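3-hydroxy-3-methylglutaryl-CoA lyase (Acinetobacter baumannii, PDB 6NDS) is a member of the HMGL-like family of TIM-barrel proteins, modelled here as a dimer with coenzyme A and a zinc ion bound. Local coordinates at residues 10-18 / 263-274; 126-137 / 166-177. All coordinates share one frame; numbering follows the deposited sequence.

Contact 1. Residues 10-18 / 263-274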
loop_
_atom_site.group_PDB
_atom_site.type_symbol
_atom_site.label_atom_id
_atom_site.label_comp_id
_atom_site.label_asym_id
_atom_site.label_seq_id
_atom_site.Cartn_x
_atom_site.Cartn_y
_atom_site.Cartn_z
ATOM N N THR A 10 -22.216 -16.586 1.176
ATOM C CA THR A 10 -22.026 -15.529 0.191
ATOM C C THR A 10 -23.347 -14.828 -0.098
ATOM O O THR A 10 -24.389 -15.471 -0.265
ATOM C CB THR A 10 -21.444 -16.110 -1.101
ATOM O OG1 THR A 10 -20.296 -16.913 -0.792
ATOM C CG2 THR A 10 -21.043 -15.000 -2.057
ATOM N N ALA A 11 -23.304 -13.499 -0.137
ATOM C CA ALA A 11 -24.481 -12.685 -0.393
ATOM C C ALA A 11 -24.306 -11.912 -1.690
ATOM O O ALA A 11 -23.189 -11.556 -2.075
ATOM C CB ALA A 11 -24.754 -11.704 0.756
ATOM N N PHE A 12 -25.434 -11.658 -2.355
ATOM C CA PHE A 12 -25.433 -10.868 -3.581
ATOM C C PHE A 12 -24.743 -9.524 -3.377
ATOM O O PHE A 12 -24.021 -9.044 -4.257
ATOM C CB PHE A 12 -26.877 -10.672 -4.054
ATOM C CG PHE A 12 -27.034 -9.627 -5.117
ATOM C CD1 PHE A 12 -26.643 -9.883 -6.420
ATOM C CD2 PHE A 12 -27.586 -8.390 -4.816
ATOM C CE1 PHE A 12 -26.788 -8.924 -7.406
ATOM C CE2 PHE A 12 -27.734 -7.424 -5.798
ATOM C CZ PHE A 12 -27.334 -7.692 -7.094
ATOM N N SER A 13 -24.933 -8.916 -2.203
ATOM C CA SER A 13 -24.394 -7.583 -1.960
ATOM C C SER A 13 -22.894 -7.564 -1.694
ATOM O O SER A 13 -22.311 -6.477 -1.702
ATOM C CB SER A 13 -25.110 -6.932 -0.776
ATOM O OG SER A 13 -24.940 -7.691 0.407
ATOM N N ASP A 14 -22.257 -8.720 -1.477
ATOM C CA ASP A 14 -20.846 -8.762 -1.081
ATOM C C ASP A 14 -19.877 -8.444 -2.212
ATOM O O ASP A 14 -18.734 -8.058 -1.933
ATOM C CB ASP A 14 -20.464 -10.146 -0.541
ATOM C CG ASP A 14 -21.187 -10.519 0.735
ATOM O OD1 ASP A 14 -21.721 -9.630 1.436
ATOM O OD2 ASP A 14 -21.201 -11.732 1.040
ATOM N N LEU A 15 -20.279 -8.638 -3.468
ATOM C CA LEU A 15 -19.352 -8.566 -4.595
ATOM C C LEU A 15 -18.681 -7.199 -4.686
ATOM O O LEU A 15 -19.355 -6.165 -4.691
ATOM C CB LEU A 15 -20.105 -8.842 -5.897
ATOM C CG LEU A 15 -19.288 -8.585 -7.170
ATOM C CD1 LEU A 15 -18.313 -9.721 -7.371
ATOM C CD2 LEU A 15 -20.173 -8.435 -8.399
ATOM N N LEU A 16 -17.352 -7.191 -4.755
ATOM C CA LEU A 16 -16.634 -5.966 -5.080
ATOM C C LEU A 16 -16.445 -5.926 -6.590
ATOM O O LEU A 16 -15.859 -6.845 -7.180
ATOM C CB LEU A 16 -15.297 -5.872 -4.335
ATOM C CG LEU A 16 -14.539 -4.524 -4.450
ATOM C CD1 LEU A 16 -13.696 -4.285 -3.187
ATOM C CD2 LEU A 16 -13.667 -4.482 -5.683
ATOM N N VAL A 17 -16.932 -4.853 -7.205
ATOM C CA VAL A 17 -17.003 -4.718 -8.657
ATOM C C VAL A 17 -15.758 -3.967 -9.113
ATOM O O VAL A 17 -15.675 -2.746 -8.967
ATOM C CB VAL A 17 -18.274 -3.978 -9.076
ATOM C CG1 VAL A 17 -18.332 -3.838 -10.585
ATOM C CG2 VAL A 17 -19.518 -4.705 -8.544
ATOM N N VAL A 18 -14.801 -4.692 -9.694
ATOM C CA VAL A 18 -13.531 -4.109 -10.126
ATOM C C VAL A 18 -13.694 -3.547 -11.534
ATOM O O VAL A 18 -14.138 -4.259 -12.440
ATOM C CB VAL A 18 -12.413 -5.164 -10.082
ATOM C CG1 VAL A 18 -11.096 -4.552 -10.559
ATOM C CG2 VAL A 18 -12.265 -5.728 -8.669
ATOM N N LEU A 263 -5.375 -5.110 -5.922
ATOM C CA LEU A 263 -6.739 -5.036 -5.386
ATOM C C LEU A 263 -7.430 -6.395 -5.423
ATOM O O LEU A 263 -8.034 -6.831 -4.430
ATOM C CB LEU A 263 -7.549 -4.005 -6.178
ATOM C CG LEU A 263 -9.065 -4.021 -5.950
ATOM C CD1 LEU A 263 -9.387 -3.670 -4.507
ATOM C CD2 LEU A 263 -9.747 -3.037 -6.921
ATOM N N VAL A 264 -7.351 -7.086 -6.561
ATOM C CA VAL A 264 -8.011 -8.384 -6.678
ATOM C C VAL A 264 -7.373 -9.394 -5.733
ATOM O O VAL A 264 -8.071 -10.205 -5.129
ATOM C CB VAL A 264 -8.004 -8.876 -8.136
ATOM C CG1 VAL A 264 -8.624 -10.299 -8.249
ATOM C CG2 VAL A 264 -8.775 -7.897 -9.029
ATOM N N ASN A 265 -6.049 -9.341 -5.554
ATOM C CA ASN A 265 -5.421 -10.246 -4.589
ATOM C C ASN A 265 -5.917 -9.974 -3.176
ATOM O O ASN A 265 -6.186 -10.906 -2.412
ATOM C CB ASN A 265 -3.893 -10.119 -4.642
ATOM C CG ASN A 265 -3.207 -11.035 -3.642
ATOM O OD1 ASN A 265 -3.163 -12.260 -3.826
ATOM N ND2 ASN A 265 -2.688 -10.450 -2.555
ATOM N N MET A 266 -6.043 -8.696 -2.805
ATOM C CA MET A 266 -6.571 -8.363 -1.486
ATOM C C MET A 266 -7.952 -8.982 -1.275
ATOM O O MET A 266 -8.221 -9.607 -0.237
ATOM C CB MET A 266 -6.646 -6.843 -1.325
ATOM C CG MET A 266 -7.236 -6.458 0.035
ATOM S SD MET A 266 -7.216 -4.691 0.405
ATOM C CE MET A 266 -8.583 -4.092 -0.590
ATOM N N CYS A 267 -8.844 -8.808 -2.257
ATOM C CA CYS A 267 -10.182 -9.398 -2.185
ATOM C C CYS A 267 -10.115 -10.910 -2.090
ATOM O O CYS A 267 -10.826 -11.522 -1.285
ATOM C CB CYS A 267 -10.998 -8.997 -3.411
ATOM S SG CYS A 267 -11.417 -7.248 -3.480
ATOM N N GLU A 268 -9.278 -11.536 -2.930
ATOM C CA GLU A 268 -9.205 -12.990 -2.971
ATOM C C GLU A 268 -8.721 -13.560 -1.638
ATOM O O GLU A 268 -9.252 -14.564 -1.150
ATOM C CB GLU A 268 -8.301 -13.415 -4.138
ATOM C CG GLU A 268 -8.296 -14.899 -4.412
ATOM C CD GLU A 268 -8.290 -15.256 -5.897
ATOM O OE1 GLU A 268 -8.824 -14.487 -6.739
ATOM O OE2 GLU A 268 -7.778 -16.346 -6.206
ATOM N N GLU A 269 -7.739 -12.905 -1.011
ATOM C CA GLU A 269 -7.219 -13.383 0.267
ATOM C C GLU A 269 -8.195 -13.145 1.418
ATOM O O GLU A 269 -8.275 -13.964 2.339
ATOM C CB GLU A 269 -5.875 -12.715 0.560
ATOM C CG GLU A 269 -4.772 -13.188 -0.376
ATOM C CD GLU A 269 -4.549 -14.689 -0.276
ATOM O OE1 GLU A 269 -4.199 -15.167 0.823
ATOM O OE2 GLU A 269 -4.759 -15.401 -1.288
ATOM N N ILE A 270 -8.911 -12.016 1.404
ATOM C CA ILE A 270 -9.854 -11.711 2.480
ATOM C C ILE A 270 -11.100 -12.568 2.374
ATOM O O ILE A 270 -11.686 -12.949 3.395
ATOM C CB ILE A 270 -10.212 -10.212 2.435
ATOM C CG1 ILE A 270 -9.046 -9.361 2.933
ATOM C CG2 ILE A 270 -11.460 -9.909 3.252
ATOM C CD1 ILE A 270 -9.326 -7.861 2.717
ATOM N N GLY A 271 -11.521 -12.891 1.161
ATOM C CA GLY A 271 -12.778 -13.557 0.929
ATOM C C GLY A 271 -13.861 -12.673 0.345
ATOM O O GLY A 271 -15.039 -13.067 0.376
ATOM N N ILE A 272 -13.509 -11.501 -0.173
ATOM C CA ILE A 272 -14.459 -10.627 -0.866
ATOM C C ILE A 272 -14.595 -11.113 -2.304
ATOM O O ILE A 272 -13.588 -11.198 -3.023
ATOM C CB ILE A 272 -14.002 -9.160 -0.818
ATOM C CG1 ILE A 272 -14.039 -8.620 0.614
ATOM C CG2 ILE A 272 -14.871 -8.308 -1.732
ATOM C CD1 ILE A 272 -13.483 -7.216 0.735
ATOM N N PRO A 273 -15.797 -11.442 -2.778
ATOM C CA PRO A 273 -15.922 -11.929 -4.159
ATOM C C PRO A 273 -15.573 -10.847 -5.176
ATOM O O PRO A 273 -15.831 -9.660 -4.962
ATOM C CB PRO A 273 -17.399 -12.325 -4.259
ATOM C CG PRO A 273 -17.831 -12.563 -2.851
ATOM C CD PRO A 273 -17.073 -11.542 -2.047
ATOM N N THR A 274 -14.942 -11.270 -6.272
ATOM C CA THR A 274 -14.828 -10.493 -7.510
ATOM C C THR A 274 -15.132 -11.431 -8.668
ATOM O O THR A 274 -15.244 -12.648 -8.488
ATOM C CB THR A 274 -13.427 -9.871 -7.734
ATOM O OG1 THR A 274 -12.539 -10.875 -8.269
ATOM C CG2 THR A 274 -12.845 -9.245 -6.448
#
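L16 leans from just before strand 17-20 onto the end of helix 263-270 and the turn behind it. Its CB packs against CG2 of I272 at 3.6 Å. CG stands anti to the backbone N (chi1 -172°), which carries the fork on toward the helix, where CD1 lies 3.7 Å from SG of C267. The other branch, CD2, is a little farther from that sulfur and faces CD2 of L263 more loosely. The backbone of L16 takes part as well: its N donates to P273 O at 2.9 Å, with an N-H...O angle of 159°. In this TIM-barrel protein the contact brings the entry to strand 17-20 against the helix that follows strand 237-240, its neighbour in the sheet, and so joins the two ends of the barrel sequence. Y231 of helix 223-232 also touches both L16 and I272 and bonds through its hydroxyl to D14 O. The helix ends at I270, and G271 follows with positive phi; C267 O accepts from both G271 N and I272 N, one on each face of its plane. Farther along the strand, V18 and L263 meet tip to tip, CG2 to CD2 at 4.1 Å, while V264 crosses V18 at about a right angle. Toward the surface, CD1 of L15 rests 3.5 Å from P273 O and against CA of T274. The proline ring slides past T10, and its CD lies 4.0 Å from CB of D14, whose OD2 accepts from A11 N.

Contact 2. Residues 126-137 / 166-177; sequences KAQSFAGFTEIV and EVFSLVEHYLKL
Two neighbouring outer helices of the TIM barrel, 126-137 and 166-176, run side by side here at 20° with their axes 11.2 Å apart, and an aromatic cluster fills the groove between them. F130 is at its centre. The H173 ring forms an offset stack with it, planes only 5° apart and centroids 3.8 Å from each other, while F133 CD2 lies over the opposite face. The chi1 of F130, -103°, is well off a staggered value and places the ring between these neighbours. Its edge points into the face of Y174, with CZ over the centre of that ring, and CD1 of L177 sits in plane at another part of the F130 rim. The rings of F133 and Y174 lie nearly parallel but slid apart, so they barely overlap, leaving F133 CE2 3.3 Å from Y174 OH; that hydroxyl bonds to T149 O. L177 continues the packing along the groove, CD1 against F133 CB at 4.0 Å and its carbonyl O beside CG1 of V137. At the N-terminal end, K126 bends at chi3 to bring NZ within 2.8 Å of E166 OE2, from above the carboxylate plane. Ring faces and edges thus hold the middle of the interface, while the K126 ammonium, shared by E166 and A113 O, probably offsets part of the carboxylate's charge at one end.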
loop_
_atom_site.group_PDB
_atom_site.type_symbol
_atom_site.label_atom_id
_atom_site.label_comp_id
_atom_site.label_asym_id
_atom_site.label_seq_id
_atom_site.Cartn_x
_atom_site.Cartn_y
_atom_site.Cartn_z
ATOM N N LYS A 126 -15.900 25.365 -13.007
ATOM C CA LYS A 126 -16.882 24.319 -12.746
ATOM C C LYS A 126 -18.236 24.671 -13.353
ATOM O O LYS A 126 -18.925 23.795 -13.891
ATOM C CB LYS A 126 -17.009 24.087 -11.243
ATOM C CG LYS A 126 -15.791 23.433 -10.630
ATOM C CD LYS A 126 -15.994 23.205 -9.135
ATOM C CE LYS A 126 -15.711 24.436 -8.326
ATOM N NZ LYS A 126 -15.839 24.122 -6.879
ATOM N N ALA A 127 -18.636 25.945 -13.275
ATOM C CA ALA A 127 -19.909 26.349 -13.862
ATOM C C ALA A 127 -19.910 26.122 -15.366
ATOM O O ALA A 127 -20.919 25.687 -15.936
ATOM C CB ALA A 127 -20.207 27.820 -13.553
ATOM N N GLN A 128 -18.787 26.415 -16.027
ATOM C CA GLN A 128 -18.693 26.170 -17.463
ATOM C C GLN A 128 -18.719 24.682 -17.769
ATOM O O GLN A 128 -19.321 24.264 -18.763
ATOM C CB GLN A 128 -17.431 26.810 -18.034
ATOM C CG GLN A 128 -17.478 28.328 -18.030
ATOM C CD GLN A 128 -16.158 28.970 -18.410
ATOM O OE1 GLN A 128 -15.114 28.662 -17.837
ATOM N NE2 GLN A 128 -16.201 29.876 -19.380
ATOM N N SER A 129 -18.070 23.867 -16.933
ATOM C CA SER A 129 -18.138 22.421 -17.123
ATOM C C SER A 129 -19.582 21.939 -17.064
ATOM O O SER A 129 -20.027 21.162 -17.919
ATOM C CB SER A 129 -17.283 21.708 -16.072
ATOM O OG SER A 129 -15.903 21.735 -16.425
ATOM N N PHE A 130 -20.344 22.419 -16.077
ATOM C CA PHE A 130 -21.720 21.951 -15.951
ATOM C C PHE A 130 -22.624 22.528 -17.031
ATOM O O PHE A 130 -23.613 21.885 -17.408
ATOM C CB PHE A 130 -22.262 22.247 -14.551
ATOM C CG PHE A 130 -22.296 21.029 -13.666
ATOM C CD1 PHE A 130 -23.277 20.064 -13.838
ATOM C CD2 PHE A 130 -21.334 20.830 -12.689
ATOM C CE1 PHE A 130 -23.307 18.927 -13.049
ATOM C CE2 PHE A 130 -21.357 19.691 -11.895
ATOM C CZ PHE A 130 -22.345 18.743 -12.072
ATOM N N ALA A 131 -22.312 23.722 -17.549
ATOM C CA ALA A 131 -23.031 24.211 -18.721
ATOM C C ALA A 131 -22.867 23.257 -19.903
ATOM O O ALA A 131 -23.827 22.990 -20.637
ATOM C CB ALA A 131 -22.555 25.617 -19.091
ATOM N N GLY A 132 -21.657 22.733 -20.104
ATOM C CA GLY A 132 -21.469 21.736 -21.146
ATOM C C GLY A 132 -22.220 20.448 -20.856
ATOM O O GLY A 132 -22.856 19.874 -21.746
ATOM N N PHE A 133 -22.184 19.996 -19.602
ATOM C CA PHE A 133 -22.870 18.761 -19.231
ATOM C C PHE A 133 -24.367 18.871 -19.487
ATOM O O PHE A 133 -24.997 17.920 -19.971
ATOM C CB PHE A 133 -22.612 18.437 -17.761
ATOM C CG PHE A 133 -21.163 18.154 -17.429
ATOM C CD1 PHE A 133 -20.224 17.919 -18.429
ATOM C CD2 PHE A 133 -20.749 18.111 -16.110
ATOM C CE1 PHE A 133 -18.898 17.656 -18.113
ATOM C CE2 PHE A 133 -19.418 17.832 -15.784
ATOM C CZ PHE A 133 -18.498 17.610 -16.786
ATOM N N THR A 134 -24.953 20.028 -19.171
ATOM C CA THR A 134 -26.376 20.238 -19.420
ATOM C C THR A 134 -26.707 20.104 -20.902
ATOM O O THR A 134 -27.719 19.492 -21.268
ATOM C CB THR A 134 -26.796 21.613 -18.893
ATOM O OG1 THR A 134 -26.466 21.697 -17.498
ATOM C CG2 THR A 134 -28.280 21.807 -19.057
ATOM N N GLU A 135 -25.862 20.654 -21.774
ATOM C CA GLU A 135 -26.101 20.506 -23.206
ATOM C C GLU A 135 -25.897 19.059 -23.649
ATOM O O GLU A 135 -26.628 18.559 -24.513
ATOM C CB GLU A 135 -25.189 21.451 -23.990
ATOM C CG GLU A 135 -25.472 21.499 -25.484
ATOM C CD GLU A 135 -26.681 22.347 -25.835
ATOM O OE1 GLU A 135 -27.024 23.260 -25.049
ATOM O OE2 GLU A 135 -27.284 22.106 -26.903
ATOM N N ILE A 136 -24.919 18.367 -23.060
ATOM C CA ILE A 136 -24.695 16.961 -23.399
ATOM C C ILE A 136 -25.935 16.134 -23.089
ATOM O O ILE A 136 -26.385 15.324 -23.909
ATOM C CB ILE A 136 -23.466 16.422 -22.652
ATOM C CG1 ILE A 136 -22.193 17.002 -23.259
ATOM C CG2 ILE A 136 -23.458 14.901 -22.672
ATOM C CD1 ILE A 136 -21.006 16.908 -22.319
ATOM N N VAL A 137 -26.494 16.317 -21.891
ATOM C CA VAL A 137 -27.693 15.585 -21.498
ATOM C C VAL A 137 -28.869 15.960 -22.392
ATOM O O VAL A 137 -29.644 15.095 -22.815
ATOM C CB VAL A 137 -27.993 15.843 -20.007
ATOM C CG1 VAL A 137 -29.381 15.359 -19.644
ATOM C CG2 VAL A 137 -26.944 15.157 -19.131
ATOM N N GLU A 166 -19.068 21.185 -0.795
ATOM C CA GLU A 166 -18.969 21.466 -2.223
ATOM C C GLU A 166 -18.998 20.181 -3.043
ATOM O O GLU A 166 -19.627 20.136 -4.109
ATOM C CB GLU A 166 -17.704 22.275 -2.514
ATOM C CG GLU A 166 -17.418 22.501 -4.001
ATOM C CD GLU A 166 -18.444 23.393 -4.689
ATOM O OE1 GLU A 166 -19.315 23.975 -4.003
ATOM O OE2 GLU A 166 -18.370 23.526 -5.930
ATOM N N VAL A 167 -18.313 19.133 -2.573
ATOM C CA VAL A 167 -18.398 17.825 -3.224
ATOM C C VAL A 167 -19.849 17.370 -3.318
ATOM O O VAL A 167 -20.327 16.976 -4.386
ATOM C CB VAL A 167 -17.536 16.795 -2.473
ATOM C CG1 VAL A 167 -17.816 15.388 -2.986
ATOM C CG2 VAL A 167 -16.054 17.158 -2.608
ATOM N N PHE A 168 -20.581 17.445 -2.202
ATOM C CA PHE A 168 -21.974 16.998 -2.196
ATOM C C PHE A 168 -22.842 17.851 -3.118
ATOM O O PHE A 168 -23.760 17.336 -3.766
ATOM C CB PHE A 168 -22.515 17.015 -0.768
ATOM C CG PHE A 168 -21.684 16.210 0.206
ATOM C CD1 PHE A 168 -21.567 16.603 1.532
ATOM C CD2 PHE A 168 -21.020 15.063 -0.209
ATOM C CE1 PHE A 168 -20.799 15.870 2.424
ATOM C CE2 PHE A 168 -20.254 14.326 0.680
ATOM C CZ PHE A 168 -20.144 14.730 1.995
ATOM N N SER A 169 -22.572 19.159 -3.185
ATOM C CA SER A 169 -23.320 20.031 -4.085
ATOM C C SER A 169 -23.113 19.631 -5.542
ATOM O O SER A 169 -24.054 19.671 -6.345
ATOM C CB SER A 169 -22.903 21.483 -3.859
ATOM O OG SER A 169 -23.539 22.344 -4.783
ATOM N N LEU A 170 -21.887 19.246 -5.900
ATOM C CA LEU A 170 -21.613 18.814 -7.267
ATOM C C LEU A 170 -22.292 17.483 -7.568
ATOM O O LEU A 170 -22.850 17.298 -8.653
ATOM C CB LEU A 170 -20.104 18.721 -7.489
ATOM C CG LEU A 170 -19.367 20.055 -7.345
ATOM C CD1 LEU A 170 -17.860 19.825 -7.254
ATOM C CD2 LEU A 170 -19.702 20.993 -8.490
ATOM N N VAL A 171 -22.253 16.544 -6.621
ATOM C CA VAL A 171 -22.994 15.295 -6.792
ATOM C C VAL A 171 -24.477 15.582 -7.015
ATOM O O VAL A 171 -25.111 15.020 -7.918
ATOM C CB VAL A 171 -22.780 14.368 -5.583
ATOM C CG1 VAL A 171 -23.740 13.183 -5.672
ATOM C CG2 VAL A 171 -21.329 13.890 -5.522
ATOM N N GLU A 172 -25.053 16.469 -6.195
ATOM C CA GLU A 172 -26.469 16.797 -6.347
ATOM C C GLU A 172 -26.757 17.415 -7.712
ATOM O O GLU A 172 -27.823 17.181 -8.296
ATOM C CB GLU A 172 -26.915 17.734 -5.224
ATOM C CG GLU A 172 -26.984 17.070 -3.859
ATOM C CD GLU A 172 -27.384 18.034 -2.760
ATOM O OE1 GLU A 172 -28.133 17.617 -1.854
ATOM O OE2 GLU A 172 -26.952 19.208 -2.802
ATOM N N HIS A 173 -25.822 18.207 -8.239
ATOM C CA HIS A 173 -26.025 18.800 -9.559
ATOM C C HIS A 173 -26.049 17.724 -10.641
ATOM O O HIS A 173 -26.864 17.784 -11.568
ATOM C CB HIS A 173 -24.934 19.833 -9.838
ATOM C CG HIS A 173 -25.271 20.804 -10.928
ATOM N ND1 HIS A 173 -26.277 20.583 -11.847
ATOM C CD2 HIS A 173 -24.728 22.004 -11.246
ATOM C CE1 HIS A 173 -26.340 21.607 -12.681
ATOM N NE2 HIS A 173 -25.411 22.482 -12.340
ATOM N N TYR A 174 -25.161 16.734 -10.541
ATOM C CA TYR A 174 -25.231 15.592 -11.446
ATOM C C TYR A 174 -26.599 14.916 -11.370
ATOM O O TYR A 174 -27.209 14.602 -12.399
ATOM C CB TYR A 174 -24.123 14.597 -11.114
ATOM C CG TYR A 174 -22.787 14.848 -11.778
ATOM C CD1 TYR A 174 -22.679 15.056 -13.150
ATOM C CD2 TYR A 174 -21.619 14.844 -11.025
ATOM C CE1 TYR A 174 -21.433 15.256 -13.748
ATOM C CE2 TYR A 174 -20.385 15.044 -11.606
ATOM C CZ TYR A 174 -20.294 15.255 -12.968
ATOM O OH TYR A 174 -19.047 15.437 -13.533
ATOM N N LEU A 175 -27.095 14.683 -10.150
ATOM C CA LEU A 175 -28.395 14.035 -9.985
ATOM C C LEU A 175 -29.507 14.857 -10.616
ATOM O O LEU A 175 -30.448 14.302 -11.195
ATOM C CB LEU A 175 -28.691 13.803 -8.502
ATOM C CG LEU A 175 -28.333 12.434 -7.902
ATOM C CD1 LEU A 175 -27.000 11.940 -8.382
ATOM C CD2 LEU A 175 -28.348 12.493 -6.387
ATOM N N LYS A 176 -29.421 16.186 -10.504
ATOM C CA LYS A 176 -30.447 17.050 -11.086
ATOM C C LYS A 176 -30.517 16.892 -12.599
ATOM O O LYS A 176 -31.594 17.036 -13.191
ATOM C CB LYS A 176 -30.184 18.507 -10.708
ATOM C CG LYS A 176 -30.384 18.805 -9.232
ATOM C CD LYS A 176 -30.403 20.297 -8.946
ATOM C CE LYS A 176 -29.609 20.637 -7.691
ATOM N NZ LYS A 176 -28.220 21.071 -8.030
ATOM N N LEU A 177 -29.388 16.599 -13.237
ATOM C CA LEU A 177 -29.336 16.287 -14.658
ATOM C C LEU A 177 -29.737 14.851 -14.968
ATOM O O LEU A 177 -29.655 14.445 -16.131
ATOM C CB LEU A 177 -27.928 16.547 -15.201
ATOM C CG LEU A 177 -27.438 17.996 -15.210
ATOM C CD1 LEU A 177 -26.076 18.074 -15.888
ATOM C CD2 LEU A 177 -28.440 18.876 -15.918
HETATM O O HOH W 1 -25.619 24.291 -15.312
#

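The two contacts lie in separate parts of one TIM barrel, their centres 32 Å apart and their nearest atoms about 18 Å apart. Contact 2 is nested in the long loop that contact 1 closes: 10-18 comes first, then helices 126-140 and 164-176, and finally 263-274. What connects them is the parallel sheet. Contact 1 includes the start of strand 17-20 and packs on 237-240, whereas the helices of contact 2 pack against strands 106-112 and 145-151. One therefore pairs the N-terminal strand with a late helix, the other two helices from mid-chain. Helix 260-270 also meets the second subunit, while contact 2 touches no other chain of the assembly.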